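Aminotransferase, class V family protein (Trichomonas vaginalis, PDB 5F8V) probably interconverts O-phospho-L-serine and 3-phosphooxypyruvate with 2-oxoglutarate and glutamate as partners, using pyridoxal 5'-phosphate, in the second step of serine biosynthesis. Local coordinates at residues Tyr153-Thr158 against Ile162-Phe167; Phe182-Ile187 against Arg300-Met305. One frame throughout, in Å; residues are numbered along the deposited sequence.

Interaction 1 (Tyr153-Thr158 against Ile162-Phe167); sequences YCDNET and IEFQQF
Y153 turns the edge of its ring onto a face of F164, a T-shaped pair with centroids 4.6 Å apart and planes at 64°. CD2 and CE2 do the touching, and CD2 of Y153 comes to 3.4 Å from CE2 of F164. With CG of Y153 lodged between its backbone N and carbonyl carbon (chi1 86°), the ring runs on toward the later segment, where its hydroxyl meets F167 at CD1. Tyrosine suits this place because OH of Y153 also donates to OD1 of D155 at 3.0 Å, from above the carboxylate plane.

Next to the rings, the end of strand 148-154 passes into a short antiparallel hairpin. F164 N donates to D155 O at 3.1 Å, and E157 N to I162 O at 2.9 Å; between them N156 and E163 form a non-hydrogen-bonded pair. One water donates to both C154 O and I162 O, bridging the two backbones next to the E157-I162 bond. On the face that N156 shares with E163, OD1 of N156 lies 3.4 Å from CB of E163 and hydrogen-bonds S301, and ND2 of N156 bonds S180 and N304. E163 reaches past it with an extended chain to R302, and D155 OD2 is held by N181 and R185.

E157, pointing to the other face, is anchored by W104 N and S105. OD2 of D155 and OE2 of E163, both buried, lie 5.0 Å apart and would probably repel each other; the arginine paired with each should offset this and favour their ionised forms.

Interaction 2 (Phe182-Ile187 against Arg300-Met305); sequences FLSRPI and RSRMNM
The loop between strands 174-177 and 193-199 is tied here to the turn that leads into strand 304-307, and the tie is a two-pronged arginine grip. R302 meets S184 end-on: NH2 of R302 donates to OG of S184 at 2.7 Å, nearly straight (166°) and close to the guanidinium plane, while NH1 reaches the backbone O of S184 at 3.1 Å from well above the carbonyl plane. OG of S184 also bonds N181 O, which helps fix its rotation.

The flat R302 group is sandwiched. CD of R185 lies 3.4 Å from NH2 of R302, over one face, and CE of M303 covers the opposite face near its rim. M303 suits the place because its flexible chain, bent at chi2 and chi3, also brings SD to 3.6 Å from CB of S184. Within the turn, S301 OG accepts from M303 N, an ST turn, and from N304 N, an ST motif, shaping the chain beside R302.

The guanidinium groups of R185 and R302 are nearly parallel (10° apart) but offset, with R302 NH2 over a face of R185. R185 is held by F164 O and D155, R302 by E163 and D271; the acids probably make this close approach of two cations tolerable.

How the interactions relate
Interactions 1 and 2 have centres 8 Å apart and form one continuous polar network. The 153-158 segment meets the 300-305 turn through N156 OD1 and S301 OG, 2.5 Å apart in a probable hydrogen bond. The 162-167 segment meets the 182-187 loop through F164 O and R185 NH2, 2.6 Å apart, and CZ of F167 packs 3.6 Å from CG2 of I187. D155, just before the hairpin, and E163 within it add salt bridges to R185 and R302. The cofactor lies next to this network: T158 OG1 hydrogen-bonds O3 of the pyridoxal phosphate carried by the modified lysine at position 202, and also S180, itself a partner of N156.

Interaction 1 (Tyr153-Thr158 against Ile162-Phe167)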
loop_
_atom_site.group_PDB
_atom_site.type_symbol
_atom_site.label_atom_id
_atom_site.label_comp_id
_atom_site.label_asym_id
_atom_site.label_seq_id
_atom_site.Cartn_x
_atom_site.Cartn_y
_atom_site.Cartn_z
ATOM N N TYR A 153 -21.249 1.198 -8.889
ATOM C CA TYR A 153 -21.855 2.087 -7.884
ATOM C C TYR A 153 -21.208 1.972 -6.517
ATOM O O TYR A 153 -20.503 1.011 -6.232
ATOM C CB TYR A 153 -23.361 1.844 -7.762
ATOM C CG TYR A 153 -23.789 0.732 -6.824
ATOM C CD1 TYR A 153 -23.716 -0.603 -7.209
ATOM C CD2 TYR A 153 -24.305 1.021 -5.562
ATOM C CE1 TYR A 153 -24.127 -1.627 -6.353
ATOM C CE2 TYR A 153 -24.724 0.012 -4.713
ATOM C CZ TYR A 153 -24.630 -1.317 -5.114
ATOM O OH TYR A 153 -25.053 -2.304 -4.258
ATOM N N CYS A 154 -21.482 2.967 -5.682
ATOM C CA CYS A 154 -20.957 3.040 -4.323
ATOM C C CYS A 154 -22.055 2.663 -3.340
ATOM O O CYS A 154 -23.087 3.340 -3.244
ATOM C CB CYS A 154 -20.465 4.446 -4.025
ATOM S SG CYS A 154 -19.642 4.572 -2.440
ATOM N N ASP A 155 -21.840 1.572 -2.618
ATOM C CA ASP A 155 -22.864 1.072 -1.707
ATOM C C ASP A 155 -23.111 2.028 -0.538
ATOM O O ASP A 155 -24.238 2.133 -0.070
ATOM C CB ASP A 155 -22.495 -0.321 -1.192
ATOM C CG ASP A 155 -23.701 -1.107 -0.740
ATOM O OD1 ASP A 155 -24.678 -1.194 -1.503
ATOM O OD2 ASP A 155 -23.672 -1.641 0.379
ATOM N N ASN A 156 -22.068 2.724 -0.081
ATOM C CA ASN A 156 -22.203 3.706 0.998
ATOM C C ASN A 156 -21.390 4.975 0.727
ATOM O O ASN A 156 -20.157 4.949 0.753
ATOM C CB ASN A 156 -21.803 3.083 2.344
ATOM C CG ASN A 156 -21.993 4.046 3.501
ATOM O OD1 ASN A 156 -23.119 4.353 3.894
ATOM N ND2 ASN A 156 -20.891 4.580 4.008
ATOM N N GLU A 157 -22.078 6.083 0.449
ATOM C CA GLU A 157 -21.388 7.356 0.198
ATOM C C GLU A 157 -21.102 8.042 1.531
ATOM O O GLU A 157 -22.014 8.426 2.258
ATOM C CB GLU A 157 -22.182 8.246 -0.761
ATOM C CG GLU A 157 -22.110 7.781 -2.207
ATOM C CD GLU A 157 -20.799 8.098 -2.915
ATOM O OE1 GLU A 157 -19.912 8.737 -2.312
ATOM O OE2 GLU A 157 -20.645 7.719 -4.106
ATOM N N THR A 158 -19.814 8.148 1.839
ATOM C CA THR A 158 -19.299 8.532 3.151
ATOM C C THR A 158 -19.614 10.004 3.497
ATOM O O THR A 158 -19.959 10.326 4.645
ATOM C CB THR A 158 -17.769 8.252 3.175
ATOM O OG1 THR A 158 -17.527 6.958 2.601
ATOM C CG2 THR A 158 -17.190 8.249 4.552
ATOM N N ILE A 162 -25.480 8.475 2.176
ATOM C CA ILE A 162 -26.479 7.750 1.360
ATOM C C ILE A 162 -26.022 6.291 1.185
ATOM O O ILE A 162 -24.960 6.051 0.632
ATOM C CB ILE A 162 -26.667 8.423 -0.017
ATOM C CG1 ILE A 162 -27.160 9.867 0.187
ATOM C CG2 ILE A 162 -27.668 7.649 -0.883
ATOM C CD1 ILE A 162 -27.415 10.654 -1.080
ATOM N N GLU A 163 -26.826 5.342 1.663
ATOM C CA GLU A 163 -26.498 3.913 1.639
ATOM C C GLU A 163 -27.636 3.127 1.020
ATOM O O GLU A 163 -28.804 3.408 1.275
ATOM C CB GLU A 163 -26.240 3.381 3.058
ATOM C CG GLU A 163 -25.644 1.971 3.122
ATOM C CD GLU A 163 -25.237 1.546 4.529
ATOM O OE1 GLU A 163 -25.968 1.849 5.495
ATOM O OE2 GLU A 163 -24.176 0.903 4.681
ATOM N N PHE A 164 -27.285 2.129 0.216
ATOM C CA PHE A 164 -28.261 1.238 -0.386
ATOM C C PHE A 164 -28.628 0.189 0.630
ATOM O O PHE A 164 -27.742 -0.360 1.283
ATOM C CB PHE A 164 -27.678 0.540 -1.611
ATOM C CG PHE A 164 -27.585 1.412 -2.818
ATOM C CD1 PHE A 164 -28.481 1.256 -3.876
ATOM C CD2 PHE A 164 -26.596 2.380 -2.914
ATOM C CE1 PHE A 164 -28.394 2.058 -4.999
ATOM C CE2 PHE A 164 -26.502 3.183 -4.035
ATOM C CZ PHE A 164 -27.395 3.015 -5.086
ATOM N N GLN A 165 -29.917 -0.106 0.759
ATOM C CA GLN A 165 -30.368 -1.194 1.636
ATOM C C GLN A 165 -30.209 -2.576 0.978
ATOM O O GLN A 165 -29.975 -3.565 1.672
ATOM C CB GLN A 165 -31.815 -0.965 2.085
ATOM C CG GLN A 165 -31.980 0.323 2.880
ATOM C CD GLN A 165 -33.302 0.411 3.624
ATOM O OE1 GLN A 165 -34.341 -0.025 3.125
ATOM N NE2 GLN A 165 -33.271 0.987 4.827
ATOM N N GLN A 166 -30.340 -2.628 -0.348
ATOM C CA GLN A 166 -30.152 -3.858 -1.131
ATOM C C GLN A 166 -29.471 -3.527 -2.458
ATOM O O GLN A 166 -29.481 -2.372 -2.879
ATOM C CB GLN A 166 -31.505 -4.543 -1.373
ATOM C CG GLN A 166 -32.450 -3.780 -2.295
ATOM C CD GLN A 166 -33.915 -4.101 -2.054
ATOM O OE1 GLN A 166 -34.578 -4.714 -2.894
ATOM N NE2 GLN A 166 -34.431 -3.679 -0.904
ATOM N N PHE A 167 -28.878 -4.527 -3.111
ATOM C CA PHE A 167 -28.208 -4.300 -4.402
ATOM C C PHE A 167 -29.231 -3.865 -5.462
ATOM O O PHE A 167 -30.367 -4.329 -5.435
ATOM C CB PHE A 167 -27.488 -5.560 -4.908
ATOM C CG PHE A 167 -26.306 -6.006 -4.069
ATOM C CD1 PHE A 167 -25.761 -5.218 -3.043
ATOM C CD2 PHE A 167 -25.710 -7.235 -4.339
ATOM C CE1 PHE A 167 -24.681 -5.665 -2.308
ATOM C CE2 PHE A 167 -24.621 -7.677 -3.607
ATOM C CZ PHE A 167 -24.108 -6.896 -2.591
HETATM O O HOH W 1 -24.629 5.510 -2.247
HETATM O O HOH W 2 -26.773 -2.769 -0.600
#

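Interaction 2 (Phe182-Ile187 against Arg300-Met305)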
loop_
_atom_site.group_PDB
_atom_site.type_symbol
_atom_site.label_atom_id
_atom_site.label_comp_id
_atom_site.label_asym_id
_atom_site.label_seq_id
_atom_site.Cartn_x
_atom_site.Cartn_y
_atom_site.Cartn_z
ATOM N N PHE A 182 -17.844 -2.095 4.301
ATOM C CA PHE A 182 -17.405 -3.480 4.125
ATOM C C PHE A 182 -17.338 -4.152 5.473
ATOM O O PHE A 182 -16.720 -3.614 6.393
ATOM C CB PHE A 182 -16.021 -3.538 3.472
ATOM C CG PHE A 182 -15.636 -4.899 2.967
ATOM C CD1 PHE A 182 -14.482 -5.531 3.426
ATOM C CD2 PHE A 182 -16.406 -5.533 2.003
ATOM C CE1 PHE A 182 -14.117 -6.785 2.944
ATOM C CE2 PHE A 182 -16.050 -6.783 1.516
ATOM C CZ PHE A 182 -14.905 -7.409 1.986
ATOM N N LEU A 183 -17.977 -5.314 5.579
ATOM C CA LEU A 183 -18.062 -6.105 6.825
ATOM C C LEU A 183 -18.854 -5.405 7.947
ATOM O O LEU A 183 -18.673 -5.706 9.130
ATOM C CB LEU A 183 -16.670 -6.546 7.309
ATOM C CG LEU A 183 -15.805 -7.250 6.255
ATOM C CD1 LEU A 183 -14.351 -7.259 6.683
ATOM C CD2 LEU A 183 -16.306 -8.672 6.000
ATOM N N SER A 184 -19.748 -4.492 7.560
ATOM C CA SER A 184 -20.692 -3.878 8.488
ATOM C C SER A 184 -22.025 -4.612 8.451
ATOM O O SER A 184 -22.892 -4.332 9.272
ATOM C CB SER A 184 -20.893 -2.402 8.144
ATOM O OG SER A 184 -21.678 -2.245 6.977
ATOM N N ARG A 185 -22.185 -5.529 7.489
ATOM C CA ARG A 185 -23.389 -6.340 7.347
ATOM C C ARG A 185 -23.165 -7.518 6.382
ATOM O O ARG A 185 -22.185 -7.526 5.628
ATOM C CB ARG A 185 -24.552 -5.481 6.842
ATOM C CG ARG A 185 -24.245 -4.720 5.568
ATOM C CD ARG A 185 -25.458 -3.925 5.139
ATOM N NE ARG A 185 -25.250 -3.250 3.863
ATOM C CZ ARG A 185 -26.008 -2.252 3.399
ATOM N NH1 ARG A 185 -27.058 -1.796 4.087
ATOM N NH2 ARG A 185 -25.723 -1.706 2.223
ATOM N N PRO A 186 -24.080 -8.506 6.381
ATOM C CA PRO A 186 -23.938 -9.601 5.417
ATOM C C PRO A 186 -24.138 -9.151 3.974
ATOM O O PRO A 186 -24.797 -8.140 3.728
ATOM C CB PRO A 186 -25.056 -10.580 5.820
ATOM C CG PRO A 186 -25.399 -10.218 7.226
ATOM C CD PRO A 186 -25.233 -8.729 7.271
ATOM N N ILE A 187 -23.556 -9.897 3.044
ATOM C CA ILE A 187 -23.755 -9.682 1.620
ATOM C C ILE A 187 -24.493 -10.906 1.082
ATOM O O ILE A 187 -24.069 -12.030 1.331
ATOM C CB ILE A 187 -22.406 -9.484 0.892
ATOM C CG1 ILE A 187 -21.782 -8.137 1.296
ATOM C CG2 ILE A 187 -22.592 -9.541 -0.618
ATOM C CD1 ILE A 187 -20.342 -7.953 0.849
ATOM N N ARG A 300 -30.721 6.409 4.421
ATOM C CA ARG A 300 -29.807 6.872 5.469
ATOM C C ARG A 300 -28.731 5.837 5.803
ATOM O O ARG A 300 -29.037 4.685 6.098
ATOM C CB ARG A 300 -30.559 7.274 6.736
ATOM C CG ARG A 300 -31.109 8.686 6.675
ATOM C CD ARG A 300 -31.865 9.058 7.940
ATOM N NE ARG A 300 -32.029 10.513 8.063
ATOM C CZ ARG A 300 -32.699 11.119 9.040
ATOM N NH1 ARG A 300 -33.302 10.418 9.995
ATOM N NH2 ARG A 300 -32.774 12.448 9.060
ATOM N N SER A 301 -27.476 6.277 5.746
ATOM C CA SER A 301 -26.334 5.444 6.076
ATOM C C SER A 301 -26.307 5.082 7.556
ATOM O O SER A 301 -26.620 5.916 8.417
ATOM C CB SER A 301 -25.043 6.161 5.692
ATOM O OG SER A 301 -23.886 5.440 6.065
ATOM N N ARG A 302 -25.943 3.827 7.835
ATOM C CA ARG A 302 -25.666 3.390 9.196
ATOM C C ARG A 302 -24.261 3.803 9.624
ATOM O O ARG A 302 -23.981 3.828 10.811
ATOM C CB ARG A 302 -25.777 1.865 9.334
ATOM C CG ARG A 302 -27.143 1.270 8.999
ATOM C CD ARG A 302 -27.059 -0.218 8.649
ATOM N NE ARG A 302 -26.057 -0.431 7.603
ATOM C CZ ARG A 302 -24.939 -1.150 7.714
ATOM N NH1 ARG A 302 -24.664 -1.862 8.806
ATOM N NH2 ARG A 302 -24.091 -1.185 6.682
ATOM N N MET A 303 -23.381 4.080 8.660
ATOM C CA MET A 303 -21.948 4.266 8.898
ATOM C C MET A 303 -21.530 5.733 8.994
ATOM O O MET A 303 -20.621 6.063 9.747
ATOM C CB MET A 303 -21.144 3.612 7.770
ATOM C CG MET A 303 -21.338 2.107 7.589
ATOM S SD MET A 303 -20.551 1.112 8.885
ATOM C CE MET A 303 -21.946 0.890 9.979
ATOM N N ASN A 304 -22.164 6.602 8.206
ATOM C CA ASN A 304 -21.806 8.017 8.150
ATOM C C ASN A 304 -23.072 8.855 8.240
ATOM O O ASN A 304 -23.964 8.738 7.396
ATOM C CB ASN A 304 -21.048 8.325 6.859
ATOM C CG ASN A 304 -19.861 7.397 6.636
ATOM O OD1 ASN A 304 -19.999 6.349 5.995
ATOM N ND2 ASN A 304 -18.698 7.751 7.207
ATOM N N MET A 305 -23.150 9.686 9.274
ATOM C CA MET A 305 -24.347 10.437 9.589
ATOM C C MET A 305 -24.021 11.916 9.531
ATOM O O MET A 305 -23.693 12.502 10.560
ATOM C CB MET A 305 -24.837 10.046 10.988
ATOM C CG MET A 305 -25.475 8.670 11.016
ATOM S SD MET A 305 -24.957 7.604 12.349
ATOM C CE MET A 305 -23.488 6.847 11.670
#